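Local atomic coordinates of Ets DNA-binding protein pokkuri (Drosophila melanogaster, PDB entry 1SV0), a protein that acts as an ETS-family transcriptional repressor that negatively regulates photoreceptor development, opposing Ras-mediated proneural signalling and inhibiting R7 cell formation. Residues P4-D9 and V18-R23; R11-E16 and N67-L72; P32-D37 and H56-A61; F39-N42 and L48-R51; A52-R57 and D63-V68. The protein carries 1 engineered substitution. All coordinates share one frame; numbering follows the deposited sequence.

From the N terminus, interaction 1 closes a short loop by laying the irregular arm 4-9 on helix 15-28. Interaction 2 starts within that loop, at 11-16, and so crosses interaction 1; its other end lies far along the chain on helix 62-77, joining the two ends of the SAM/Pointed domain. Inside this long closure, interaction 3 brings 32-37 to the turn after helix 51-57. Interaction 4 is enclosed in turn by interaction 3 and joins the loops that flank helix 43-46. Interaction 5 begins on helix 51-57, shares His56 and Arg57 with interaction 3, and ends on helix 62-77, where it shares Asn67 and Val68 with interaction 2.

Interaction 1 (P4-D9 and V18-R23); sequences PSLPSD and VLVFLR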
# COMPACT_ATOMS: atom_id res chain seq x y z
N PRO A 4 18.23 -2.24 9.47
CA PRO A 4 19.42 -3.00 9.09
C PRO A 4 19.61 -4.24 9.96
O PRO A 4 20.39 -5.13 9.61
CB PRO A 4 20.54 -1.99 9.26
CG PRO A 4 20.07 -1.17 10.42
CD PRO A 4 18.61 -0.95 10.08
N SER A 5 18.91 -4.28 11.08
CA SER A 5 18.99 -5.40 12.00
C SER A 5 18.35 -6.66 11.41
O SER A 5 18.77 -7.77 11.70
CB SER A 5 18.28 -5.05 13.32
OG SER A 5 18.82 -3.87 13.88
N LEU A 6 17.33 -6.46 10.58
CA LEU A 6 16.63 -7.58 9.95
C LEU A 6 17.47 -8.25 8.88
O LEU A 6 18.07 -7.58 8.04
CB LEU A 6 15.33 -7.09 9.30
CG LEU A 6 14.02 -7.17 10.10
CD1 LEU A 6 14.20 -6.57 11.48
CD2 LEU A 6 12.93 -6.43 9.32
N PRO A 7 17.53 -9.60 8.89
CA PRO A 7 18.33 -10.28 7.86
C PRO A 7 17.71 -10.04 6.48
O PRO A 7 16.50 -9.84 6.36
CB PRO A 7 18.29 -11.74 8.29
CG PRO A 7 17.04 -11.85 9.06
CD PRO A 7 16.99 -10.57 9.85
N SER A 8 18.56 -10.04 5.45
CA SER A 8 18.13 -9.79 4.08
C SER A 8 17.05 -10.74 3.57
O SER A 8 16.11 -10.31 2.90
CB SER A 8 19.34 -9.86 3.14
OG SER A 8 19.88 -11.17 3.12
N ASP A 9 17.18 -12.02 3.87
CA ASP A 9 16.20 -13.00 3.43
C ASP A 9 15.10 -13.16 4.47
O ASP A 9 15.32 -13.76 5.52
CB ASP A 9 16.89 -14.35 3.17
CG ASP A 9 15.92 -15.40 2.68
OD1 ASP A 9 15.13 -15.11 1.75
OD2 ASP A 9 15.94 -16.53 3.22
N VAL A 18 9.67 -10.51 12.30
CA VAL A 18 8.41 -10.40 11.57
C VAL A 18 7.58 -9.24 12.10
O VAL A 18 6.97 -8.49 11.33
CB VAL A 18 7.60 -11.73 11.65
CG1 VAL A 18 6.15 -11.50 11.22
CG2 VAL A 18 8.23 -12.78 10.74
N LEU A 19 7.54 -9.07 13.42
CA LEU A 19 6.75 -7.99 13.99
C LEU A 19 7.35 -6.62 13.66
O LEU A 19 6.61 -5.67 13.40
CB LEU A 19 6.62 -8.15 15.51
CG LEU A 19 5.92 -9.43 15.98
CD1 LEU A 19 5.83 -9.42 17.51
CD2 LEU A 19 4.53 -9.52 15.38
N VAL A 20 8.67 -6.53 13.69
CA VAL A 20 9.36 -5.27 13.38
C VAL A 20 9.00 -4.86 11.96
O VAL A 20 8.64 -3.72 11.71
CB VAL A 20 10.90 -5.44 13.49
CG1 VAL A 20 11.61 -4.29 12.78
CG2 VAL A 20 11.30 -5.47 14.96
N PHE A 21 9.08 -5.82 11.04
CA PHE A 21 8.74 -5.59 9.64
C PHE A 21 7.32 -5.05 9.51
O PHE A 21 7.09 -4.06 8.82
CB PHE A 21 8.85 -6.88 8.84
CG PHE A 21 8.27 -6.78 7.47
CD1 PHE A 21 8.89 -6.00 6.50
CD2 PHE A 21 7.09 -7.45 7.15
CE1 PHE A 21 8.34 -5.89 5.22
CE2 PHE A 21 6.54 -7.34 5.87
CZ PHE A 21 7.16 -6.56 4.91
N LEU A 22 6.37 -5.71 10.16
CA LEU A 22 4.98 -5.26 10.07
C LEU A 22 4.78 -3.87 10.66
O LEU A 22 4.10 -3.04 10.06
CB LEU A 22 4.07 -6.29 10.73
CG LEU A 22 4.10 -7.62 9.98
CD1 LEU A 22 3.44 -8.72 10.83
CD2 LEU A 22 3.39 -7.46 8.63
N ARG A 23 5.37 -3.60 11.83
CA ARG A 23 5.23 -2.28 12.46
C ARG A 23 5.82 -1.20 11.57
O ARG A 23 5.25 -0.12 11.42
CB ARG A 23 5.91 -2.26 13.83
CG ARG A 23 5.30 -3.24 14.82
CD ARG A 23 5.62 -2.82 16.24
NE ARG A 23 4.63 -3.34 17.18
CZ ARG A 23 4.88 -4.23 18.13
NH1 ARG A 23 6.11 -4.70 18.28
NH2 ARG A 23 3.90 -4.65 18.91
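Leu6 and Phe21 bring the two backbones nearest, their CA atoms 8.1 Å apart, where the irregular arm 4-9 passes alongside a turn of helix 15-28. Leu6 carries the contact from the arm, and its two methyl groups divide the work. CD1 goes to Val20, lying 3.7 Å from Val20 CG1 and a little farther from its CB, while CD2 lies 4.1 Å from Phe21 CB. No hydrogen bond joins the arm to segment 18-23; aliphatic carbons alone make these approaches. The Leu6 and Val20 side chains slide past one another in opposite directions; against Phe21, Leu6 crosses at about a right angle. Val20 offers the branch that stands opposite its backbone N, CG1 (chi1 163°). In this SAM/Pointed domain, a compact bundle of helices, the contact lays the N-terminal arm against helix 15-28. Phe21 gives the arm its CB and sends its ring elsewhere: with chi1 at 169° the ring turns away from Leu6 into the core, where it meets Leu72 and Val68 of helix 62-77 and the ring of Trp13, the two ring planes at about 45°. Leu6 also touches Trp13, along with Asp17 of helix 15-28, which the neighbouring Pro7 touches too.

Interaction 2 (R11-E16 and N67-L72); sequences RLWSRE and NVLQML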
# COMPACT_ATOMS: atom_id res chain seq x y z
N ARG A 11 12.73 -15.09 4.76
CA ARG A 11 12.48 -16.48 5.12
C ARG A 11 13.26 -16.89 6.36
O ARG A 11 12.97 -17.92 6.97
CB ARG A 11 12.81 -17.40 3.95
CG ARG A 11 11.80 -17.32 2.81
CD ARG A 11 12.26 -18.14 1.62
NE ARG A 11 13.24 -17.42 0.81
CZ ARG A 11 14.43 -17.91 0.47
NH1 ARG A 11 14.80 -19.12 0.88
NH2 ARG A 11 15.25 -17.19 -0.29
N LEU A 12 14.25 -16.09 6.74
CA LEU A 12 15.07 -16.40 7.91
C LEU A 12 14.68 -15.56 9.13
O LEU A 12 15.30 -15.67 10.18
CB LEU A 12 16.55 -16.18 7.58
CG LEU A 12 17.10 -16.96 6.38
CD1 LEU A 12 18.58 -16.67 6.22
CD2 LEU A 12 16.86 -18.45 6.57
N TRP A 13 13.65 -14.73 8.99
CA TRP A 13 13.22 -13.88 10.09
C TRP A 13 12.68 -14.63 11.29
O TRP A 13 11.99 -15.65 11.15
CB TRP A 13 12.16 -12.88 9.63
CG TRP A 13 12.67 -11.82 8.72
CD1 TRP A 13 13.98 -11.51 8.48
CD2 TRP A 13 11.90 -10.89 7.96
NE1 TRP A 13 14.07 -10.45 7.61
CE2 TRP A 13 12.80 -10.04 7.28
CE3 TRP A 13 10.52 -10.68 7.79
CZ2 TRP A 13 12.38 -9.01 6.45
CZ3 TRP A 13 10.09 -9.65 6.95
CH2 TRP A 13 11.02 -8.83 6.29
N SER A 14 12.98 -14.12 12.48
CA SER A 14 12.48 -14.69 13.72
C SER A 14 11.07 -14.12 13.87
O SER A 14 10.65 -13.31 13.04
CB SER A 14 13.35 -14.22 14.90
OG SER A 14 13.25 -12.81 15.05
N ARG A 15 10.34 -14.52 14.91
CA ARG A 15 9.00 -13.98 15.12
C ARG A 15 9.09 -12.48 15.38
O ARG A 15 8.27 -11.70 14.87
CB ARG A 15 8.30 -14.66 16.30
CG ARG A 15 7.71 -16.02 15.99
CD ARG A 15 6.84 -16.51 17.14
NE ARG A 15 6.06 -17.70 16.78
CZ ARG A 15 5.12 -18.24 17.54
NH1 ARG A 15 4.83 -17.70 18.72
NH2 ARG A 15 4.45 -19.31 17.12
N GLU A 16 10.06 -12.07 16.19
CA GLU A 16 10.19 -10.66 16.49
C GLU A 16 10.63 -9.86 15.27
O GLU A 16 10.27 -8.69 15.14
CB GLU A 16 11.17 -10.43 17.65
CG GLU A 16 11.25 -8.95 18.08
CD GLU A 16 9.88 -8.27 18.21
OE1 GLU A 16 9.04 -8.76 19.01
OE2 GLU A 16 9.63 -7.25 17.52
N ASN A 67 2.92 -8.29 -1.54
CA ASN A 67 3.83 -7.98 -2.64
C ASN A 67 5.16 -7.42 -2.16
O ASN A 67 6.21 -7.78 -2.69
CB ASN A 67 3.16 -7.02 -3.62
CG ASN A 67 2.03 -7.69 -4.38
OD1 ASN A 67 2.11 -8.88 -4.67
ND2 ASN A 67 0.99 -6.94 -4.70
N VAL A 68 5.13 -6.58 -1.13
CA VAL A 68 6.37 -6.03 -0.61
C VAL A 68 7.24 -7.17 -0.10
O VAL A 68 8.44 -7.24 -0.39
CB VAL A 68 6.12 -5.05 0.54
CG1 VAL A 68 7.45 -4.71 1.22
CG2 VAL A 68 5.47 -3.78 0.01
N LEU A 69 6.63 -8.07 0.67
CA LEU A 69 7.37 -9.20 1.22
C LEU A 69 7.96 -10.05 0.10
O LEU A 69 9.15 -10.37 0.12
CB LEU A 69 6.45 -10.05 2.10
CG LEU A 69 7.05 -11.28 2.78
CD1 LEU A 69 8.25 -10.86 3.61
CD2 LEU A 69 5.99 -11.97 3.66
N GLN A 70 7.14 -10.41 -0.89
CA GLN A 70 7.61 -11.21 -2.02
C GLN A 70 8.80 -10.51 -2.68
O GLN A 70 9.79 -11.14 -3.06
CB GLN A 70 6.49 -11.39 -3.05
CG GLN A 70 5.61 -12.64 -2.93
CD GLN A 70 5.74 -13.40 -1.61
OE1 GLN A 70 6.50 -14.36 -1.52
NE2 GLN A 70 4.99 -12.96 -0.60
N MET A 71 8.71 -9.19 -2.82
CA MET A 71 9.79 -8.42 -3.43
C MET A 71 11.08 -8.48 -2.63
O MET A 71 12.16 -8.55 -3.20
CB MET A 71 9.37 -6.97 -3.63
CG MET A 71 8.36 -6.80 -4.75
SD MET A 71 8.94 -7.66 -6.23
CE MET A 71 10.09 -6.43 -6.92
N LEU A 72 10.95 -8.45 -1.30
CA LEU A 72 12.12 -8.52 -0.43
C LEU A 72 12.84 -9.86 -0.63
O LEU A 72 14.07 -9.93 -0.55
CB LEU A 72 11.71 -8.36 1.04
CG LEU A 72 11.56 -6.92 1.57
CD1 LEU A 72 10.89 -6.03 0.55
CD2 LEU A 72 10.77 -6.94 2.87
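Trp13 reaches helix 62-77 with the far end of its six-membered ring, whose neighbouring atoms CZ3 and CH2 each meet one leucine. CZ3 lies 4.0 Å from Leu69 CD1, and CH2 lies 3.9 Å from Leu72 CD2. Both methyls come at the ring obliquely. The leucines differ in their approach: Leu69 slides past Trp13 in the opposite direction, whereas Leu72 crosses it at about a right angle. Three residues apart, they stand one turn from each other on the same side of the helix and receive the indole together. Leu69 reaches it because its CG lies opposite the backbone N (chi1 -179°), which carries CD1 forward to CZ3. At the other end of the indole, NE1 is hydrogen-bonded to Pro7 O, so the one polar atom of this buried side chain has a partner and the ring's rotation is probably fixed. Right after Trp13, a capping box opens helix 15-28: Ser14 OG caps a backbone N just past Glu16, and Asp17 OD2 in return accepts from Ser14 N. Trp13 thus stands between the start of helix 15-28, helix 43-46, to which its backbone is hydrogen-bonded at Gly43, and helix 62-77, on which Val68 also packs against Leu51 of the neighbouring Mae chain.

Interaction 3 (P32-D37 and H56-A61); sequences PKLDFD and HRCPGA
One methyl group, Leu34 CD1, makes the contacts within 4.5 Å, and its main partner is the thiol sulfur Cys58 SG at 3.7 Å. The same methyl lies 3.8 Å from Cys58 CB, so it rests along the whole short side chain, and more loosely approaches Arg57 O. Cys58 is where the chain leaves helix 51-57, and its SG stands opposite the backbone N (chi1 180°). The turn that follows is tied by Ala61 N to Cys58 O, 3.3 Å. It passes through Gly60, whose positive phi of 101° would press a side chain against the preceding carbonyl oxygen. On the other segment, an Asx turn shapes the chain: Asp35 OD1 accepts from Asp37 N at 3.1 Å, met on the anti side and tilted out of the carboxylate plane. Leu34 CB lies over one face of the Phe36 ring, near its rim. Gly60 O is hydrogen-bonded to Arg60 NH2 of the neighbouring Mae chain, so this turn also belongs to the subunit interface. In the SAM/Pointed domain the loop after helix 15-28 here meets the end of helix 51-57, with Leu34 also on Leu22 and Val26 of helix 15-28 and Cys58 SG on Leu65 of helix 62-77.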
# COMPACT_ATOMS: atom_id res chain seq x y z
N PRO A 32 -3.91 1.16 8.68
CA PRO A 32 -4.66 1.25 9.93
C PRO A 32 -4.08 0.25 10.93
O PRO A 32 -3.33 -0.65 10.54
CB PRO A 32 -6.08 0.91 9.50
CG PRO A 32 -5.85 -0.11 8.43
CD PRO A 32 -4.69 0.47 7.63
N LYS A 33 -4.42 0.41 12.20
CA LYS A 33 -3.92 -0.49 13.24
C LYS A 33 -3.99 -1.93 12.79
O LYS A 33 -5.02 -2.40 12.33
CB LYS A 33 -4.73 -0.30 14.52
CG LYS A 33 -4.76 1.14 15.02
CD LYS A 33 -5.51 1.28 16.34
CE LYS A 33 -5.52 2.73 16.83
NZ LYS A 33 -6.30 2.89 18.09
N LEU A 34 -2.87 -2.64 12.90
CA LEU A 34 -2.81 -4.04 12.49
C LEU A 34 -3.06 -4.93 13.71
O LEU A 34 -2.69 -4.57 14.83
CB LEU A 34 -1.43 -4.32 11.91
CG LEU A 34 -1.23 -5.43 10.87
CD1 LEU A 34 -2.14 -5.19 9.68
CD2 LEU A 34 0.23 -5.44 10.43
N ASP A 35 -3.72 -6.08 13.52
CA ASP A 35 -3.97 -6.99 14.63
C ASP A 35 -2.80 -7.97 14.66
O ASP A 35 -2.82 -9.00 13.99
CB ASP A 35 -5.28 -7.76 14.43
CG ASP A 35 -5.65 -8.61 15.65
OD1 ASP A 35 -4.76 -8.90 16.48
OD2 ASP A 35 -6.84 -9.00 15.76
N PHE A 36 -1.78 -7.64 15.45
CA PHE A 36 -0.59 -8.48 15.53
C PHE A 36 -0.79 -9.91 16.03
O PHE A 36 0.08 -10.76 15.84
CB PHE A 36 0.49 -7.76 16.34
CG PHE A 36 0.91 -6.44 15.75
CD1 PHE A 36 0.45 -5.24 16.29
CD2 PHE A 36 1.72 -6.40 14.62
CE1 PHE A 36 0.79 -4.01 15.71
CE2 PHE A 36 2.07 -5.17 14.03
CZ PHE A 36 1.60 -3.98 14.58
N ASP A 37 -1.94 -10.17 16.66
CA ASP A 37 -2.22 -11.53 17.12
C ASP A 37 -2.29 -12.46 15.91
O ASP A 37 -2.03 -13.65 16.02
CB ASP A 37 -3.55 -11.59 17.88
CG ASP A 37 -3.49 -10.95 19.25
OD1 ASP A 37 -2.53 -11.25 19.99
OD2 ASP A 37 -4.39 -10.15 19.59
N HIS A 56 -7.00 -11.45 4.36
CA HIS A 56 -7.86 -11.72 5.51
C HIS A 56 -7.32 -11.09 6.80
O HIS A 56 -8.10 -10.58 7.61
CB HIS A 56 -8.02 -13.23 5.71
CG HIS A 56 -8.67 -13.93 4.56
ND1 HIS A 56 -9.76 -13.42 3.90
CD2 HIS A 56 -8.39 -15.13 3.98
CE1 HIS A 56 -10.14 -14.27 2.95
NE2 HIS A 56 -9.32 -15.31 2.98
N ARG A 57 -6.00 -11.12 6.97
CA ARG A 57 -5.35 -10.56 8.16
C ARG A 57 -5.19 -9.04 8.12
O ARG A 57 -5.01 -8.40 9.16
CB ARG A 57 -3.97 -11.18 8.36
CG ARG A 57 -3.96 -12.50 9.11
CD ARG A 57 -3.34 -13.59 8.29
NE ARG A 57 -2.94 -14.73 9.10
CZ ARG A 57 -2.79 -15.96 8.63
NH1 ARG A 57 -3.02 -16.21 7.35
NH2 ARG A 57 -2.42 -16.95 9.44
N CYS A 58 -5.24 -8.46 6.93
CA CYS A 58 -5.11 -7.02 6.77
C CYS A 58 -6.00 -6.58 5.62
O CYS A 58 -5.54 -6.36 4.50
CB CYS A 58 -3.65 -6.63 6.46
SG CYS A 58 -3.40 -4.85 6.23
N PRO A 59 -7.31 -6.46 5.89
CA PRO A 59 -8.26 -6.04 4.85
C PRO A 59 -7.95 -4.63 4.38
O PRO A 59 -7.74 -3.72 5.18
CB PRO A 59 -9.60 -6.14 5.57
CG PRO A 59 -9.25 -5.74 6.96
CD PRO A 59 -7.97 -6.52 7.20
N GLY A 60 -7.90 -4.45 3.06
CA GLY A 60 -7.61 -3.13 2.53
C GLY A 60 -6.18 -2.94 2.07
O GLY A 60 -5.93 -2.18 1.14
N ALA A 61 -5.23 -3.64 2.69
CA ALA A 61 -3.82 -3.49 2.31
C ALA A 61 -3.00 -4.78 2.33
O ALA A 61 -1.79 -4.75 2.13
CB ALA A 61 -3.15 -2.45 3.19

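Interaction 4 (F39-N42 and L48-R51); sequences FQMN and LLTR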
# COMPACT_ATOMS: atom_id res chain seq x y z
N PHE A 39 -0.35 -12.29 13.35
CA PHE A 39 0.97 -12.45 12.75
C PHE A 39 2.05 -12.99 13.69
O PHE A 39 3.23 -12.63 13.55
CB PHE A 39 1.45 -11.13 12.14
CG PHE A 39 0.62 -10.66 10.97
CD1 PHE A 39 -0.47 -9.81 11.16
CD2 PHE A 39 0.92 -11.08 9.68
CE1 PHE A 39 -1.25 -9.39 10.08
CE2 PHE A 39 0.15 -10.67 8.59
CZ PHE A 39 -0.94 -9.81 8.79
N GLN A 40 1.67 -13.84 14.64
CA GLN A 40 2.65 -14.40 15.55
C GLN A 40 3.26 -15.62 14.88
O GLN A 40 2.85 -16.76 15.14
CB GLN A 40 1.99 -14.80 16.87
CG GLN A 40 1.40 -13.63 17.64
CD GLN A 40 2.43 -12.56 17.95
OE1 GLN A 40 3.50 -12.85 18.48
NE2 GLN A 40 2.10 -11.32 17.63
N MET A 41 4.24 -15.39 14.01
CA MET A 41 4.89 -16.46 13.27
C MET A 41 6.27 -16.02 12.80
O MET A 41 6.55 -14.83 12.72
CB MET A 41 4.03 -16.83 12.06
CG MET A 41 3.86 -15.67 11.08
SD MET A 41 2.77 -16.01 9.70
CE MET A 41 1.20 -15.97 10.52
N ASN A 42 7.13 -16.98 12.47
CA ASN A 42 8.46 -16.66 12.00
C ASN A 42 8.45 -16.29 10.51
O ASN A 42 7.42 -16.38 9.85
CB ASN A 42 9.42 -17.83 12.24
CG ASN A 42 8.95 -19.11 11.58
OD1 ASN A 42 8.29 -19.08 10.53
ND2 ASN A 42 9.29 -20.25 12.18
N LEU A 48 5.03 -17.79 3.44
CA LEU A 48 4.20 -18.80 2.80
C LEU A 48 2.75 -18.36 2.71
O LEU A 48 1.94 -19.01 2.04
CB LEU A 48 4.31 -20.14 3.55
CG LEU A 48 5.44 -21.07 3.08
CD1 LEU A 48 6.73 -20.30 3.02
CD2 LEU A 48 5.57 -22.27 4.01
N LEU A 49 2.41 -17.26 3.37
CA LEU A 49 1.04 -16.76 3.31
C LEU A 49 0.70 -16.34 1.89
O LEU A 49 1.49 -15.66 1.23
CB LEU A 49 0.85 -15.55 4.24
CG LEU A 49 0.92 -15.81 5.75
CD1 LEU A 49 0.59 -14.52 6.50
CD2 LEU A 49 -0.06 -16.92 6.13
N THR A 50 -0.46 -16.77 1.42
CA THR A 50 -0.92 -16.43 0.08
C THR A 50 -1.44 -15.01 0.12
O THR A 50 -1.65 -14.46 1.20
CB THR A 50 -2.09 -17.34 -0.36
OG1 THR A 50 -3.24 -17.06 0.45
CG2 THR A 50 -1.71 -18.80 -0.21
N ARG A 51 -1.67 -14.42 -1.04
CA ARG A 51 -2.17 -13.05 -1.08
C ARG A 51 -3.51 -12.98 -0.35
O ARG A 51 -3.79 -12.00 0.34
CB ARG A 51 -2.34 -12.59 -2.53
CG ARG A 51 -2.68 -11.11 -2.66
CD ARG A 51 -3.00 -10.75 -4.10
NE ARG A 51 -2.03 -11.33 -5.02
CZ ARG A 51 -0.73 -11.06 -5.01
NH1 ARG A 51 -0.23 -10.23 -4.11
NH2 ARG A 51 0.08 -11.64 -5.88
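Leu49 meets Met41 and Phe39 beside a hydrogen bond from Arg51 NH1 to Asn67 OD1, which ties the start of helix 51-57 to helix 62-77. The contact itself turns on one methyl, Leu49 CD1. It lies 4.1 Å from Met41 SD, the two side chains reaching toward each other tip to tip. It also approaches Phe39 CE2 at 4.4 Å, coming to the ring obliquely. Met41 CG sits between the backbone N and the carbonyl carbon (chi1 62°), and the extended chi2 then carries SD out to Leu49; the bend at chi3 (73°) turns only the CE methyl. Just before it, Gln40 is the centre of an inverse gamma turn, closed by a weak bond from Met41 N to Phe39 O. Both segments run into helices and supply their caps. Asn42 OD1 accepts from Arg45 N at the start of helix 43-46, and Thr50 OG1 accepts from Asp53 N at the start of helix 51-57. In the SAM/Pointed fold the contact therefore draws together the loops on the two flanks of the short helix 43-46, with Phe39 also touching Leu22 of helix 15-28. Carbon and sulfur alone meet across it, so it relies on nonpolar burial, while the caps of Asn42 and Thr50 probably help fix where the two chains enter their helices.

Interaction 5 (A52-R57 and D63-V68); sequences ADFGHR and DVLHNV
Phe54 can be followed outward from helix 51-57 into the face of helix 62-77, and the two segments come nearest where its CA lies 6.4 Å from His66 CA. Its CB comes first, 4.2 Å from His66 CB. CG is closer to that same His66 CB, and CD1 closer still at 3.6 Å. Along this border of the ring CE1 reaches His66 CA, 4.0 Å away, so the helix backbone itself lies over one face of the phenyl, near its rim. The other border meets Leu65: CD2 lies 3.9 Å from Leu65 CB, and CE2 is about as near. At the tip, CZ touches Leu69 one turn farther on. The imidazole of His66 presents its edge to Phe54, His66 CD2 being 3.7 Å from Phe54 CD1, and the two ring planes are set obliquely at 70°; His66 CG lies opposite its backbone N (chi1 175°), which brings the ring here. Cutting Phe54 back to an alanine removes the whole ring, which is likely to open a gap beside Leu65 CB and leave the His66 imidazole freer to turn. This pairing of the last two helices of the SAM/Pointed domain backs the surface bound by Mae, where Val64 packs on Met56 of the Mae chain. Across the segments no hydrogen bond forms, so the joint relies on aromatic and aliphatic burial; the charged Asp63 instead faces Mae, in a salt bridge with its Arg60.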
# COMPACT_ATOMS: atom_id res chain seq x y z
N ALA A 52 -4.33 -14.01 -0.51
CA ALA A 52 -5.63 -14.06 0.15
C ALA A 52 -5.47 -14.16 1.66
O ALA A 52 -6.27 -13.61 2.42
CB ALA A 52 -6.45 -15.24 -0.37
N ASP A 53 -4.44 -14.87 2.11
CA ASP A 53 -4.17 -15.01 3.54
C ASP A 53 -3.91 -13.62 4.12
O ASP A 53 -4.48 -13.25 5.15
CB ASP A 53 -2.93 -15.87 3.79
CG ASP A 53 -3.23 -17.35 3.81
OD1 ASP A 53 -4.28 -17.74 4.38
OD2 ASP A 53 -2.42 -18.14 3.27
N PHE A 54 -3.04 -12.86 3.46
CA PHE A 54 -2.71 -11.52 3.91
C PHE A 54 -3.96 -10.67 3.88
O PHE A 54 -4.21 -9.88 4.80
CB PHE A 54 -1.66 -10.88 3.00
CG PHE A 54 -0.26 -10.98 3.54
CD1 PHE A 54 0.60 -11.98 3.08
CD2 PHE A 54 0.20 -10.07 4.48
CE1 PHE A 54 1.90 -12.06 3.56
CE2 PHE A 54 1.51 -10.15 4.98
CZ PHE A 54 2.36 -11.14 4.51
N GLY A 55 -4.75 -10.84 2.82
CA GLY A 55 -5.97 -10.07 2.67
C GLY A 55 -6.89 -10.23 3.86
O GLY A 55 -7.48 -9.26 4.33
N HIS A 56 -7.00 -11.45 4.36
CA HIS A 56 -7.86 -11.72 5.51
C HIS A 56 -7.32 -11.09 6.80
O HIS A 56 -8.10 -10.58 7.61
CB HIS A 56 -8.02 -13.23 5.71
CG HIS A 56 -8.67 -13.93 4.56
ND1 HIS A 56 -9.76 -13.42 3.90
CD2 HIS A 56 -8.39 -15.13 3.98
CE1 HIS A 56 -10.14 -14.27 2.95
NE2 HIS A 56 -9.32 -15.31 2.98
N ARG A 57 -6.00 -11.12 6.97
CA ARG A 57 -5.35 -10.56 8.16
C ARG A 57 -5.19 -9.04 8.12
O ARG A 57 -5.01 -8.40 9.16
CB ARG A 57 -3.97 -11.18 8.36
CG ARG A 57 -3.96 -12.50 9.11
CD ARG A 57 -3.34 -13.59 8.29
NE ARG A 57 -2.94 -14.73 9.10
CZ ARG A 57 -2.79 -15.96 8.63
NH1 ARG A 57 -3.02 -16.21 7.35
NH2 ARG A 57 -2.42 -16.95 9.44
N ASP A 63 -2.75 -7.17 0.21
CA ASP A 63 -2.08 -7.46 -1.05
C ASP A 63 -0.80 -6.65 -1.22
O ASP A 63 0.18 -7.15 -1.75
CB ASP A 63 -3.02 -7.25 -2.25
CG ASP A 63 -3.66 -5.86 -2.28
OD1 ASP A 63 -4.45 -5.62 -3.22
OD2 ASP A 63 -3.40 -5.02 -1.39
N VAL A 64 -0.82 -5.41 -0.74
CA VAL A 64 0.37 -4.57 -0.82
C VAL A 64 1.47 -5.20 0.05
O VAL A 64 2.60 -5.40 -0.41
CB VAL A 64 0.10 -3.14 -0.29
CG1 VAL A 64 1.42 -2.36 -0.19
CG2 VAL A 64 -0.87 -2.42 -1.21
N LEU A 65 1.14 -5.51 1.30
CA LEU A 65 2.11 -6.12 2.21
C LEU A 65 2.70 -7.39 1.63
O LEU A 65 3.90 -7.62 1.69
CB LEU A 65 1.45 -6.45 3.56
CG LEU A 65 0.96 -5.28 4.39
CD1 LEU A 65 0.30 -5.80 5.66
CD2 LEU A 65 2.14 -4.35 4.73
N HIS A 66 1.83 -8.23 1.07
CA HIS A 66 2.27 -9.48 0.47
C HIS A 66 3.27 -9.20 -0.65
O HIS A 66 4.35 -9.79 -0.69
CB HIS A 66 1.06 -10.24 -0.09
CG HIS A 66 1.42 -11.49 -0.84
ND1 HIS A 66 1.58 -11.51 -2.21
CD2 HIS A 66 1.63 -12.76 -0.42
CE1 HIS A 66 1.87 -12.74 -2.60
NE2 HIS A 66 1.91 -13.52 -1.53
N ASN A 67 2.92 -8.29 -1.54
CA ASN A 67 3.83 -7.98 -2.64
C ASN A 67 5.16 -7.42 -2.16
O ASN A 67 6.21 -7.78 -2.69
CB ASN A 67 3.16 -7.02 -3.62
CG ASN A 67 2.03 -7.69 -4.38
OD1 ASN A 67 2.11 -8.88 -4.67
ND2 ASN A 67 0.99 -6.94 -4.70
N VAL A 68 5.13 -6.58 -1.13
CA VAL A 68 6.37 -6.03 -0.61
C VAL A 68 7.24 -7.17 -0.10
O VAL A 68 8.44 -7.24 -0.39
CB VAL A 68 6.12 -5.05 0.54
CG1 VAL A 68 7.45 -4.71 1.22
CG2 VAL A 68 5.47 -3.78 0.01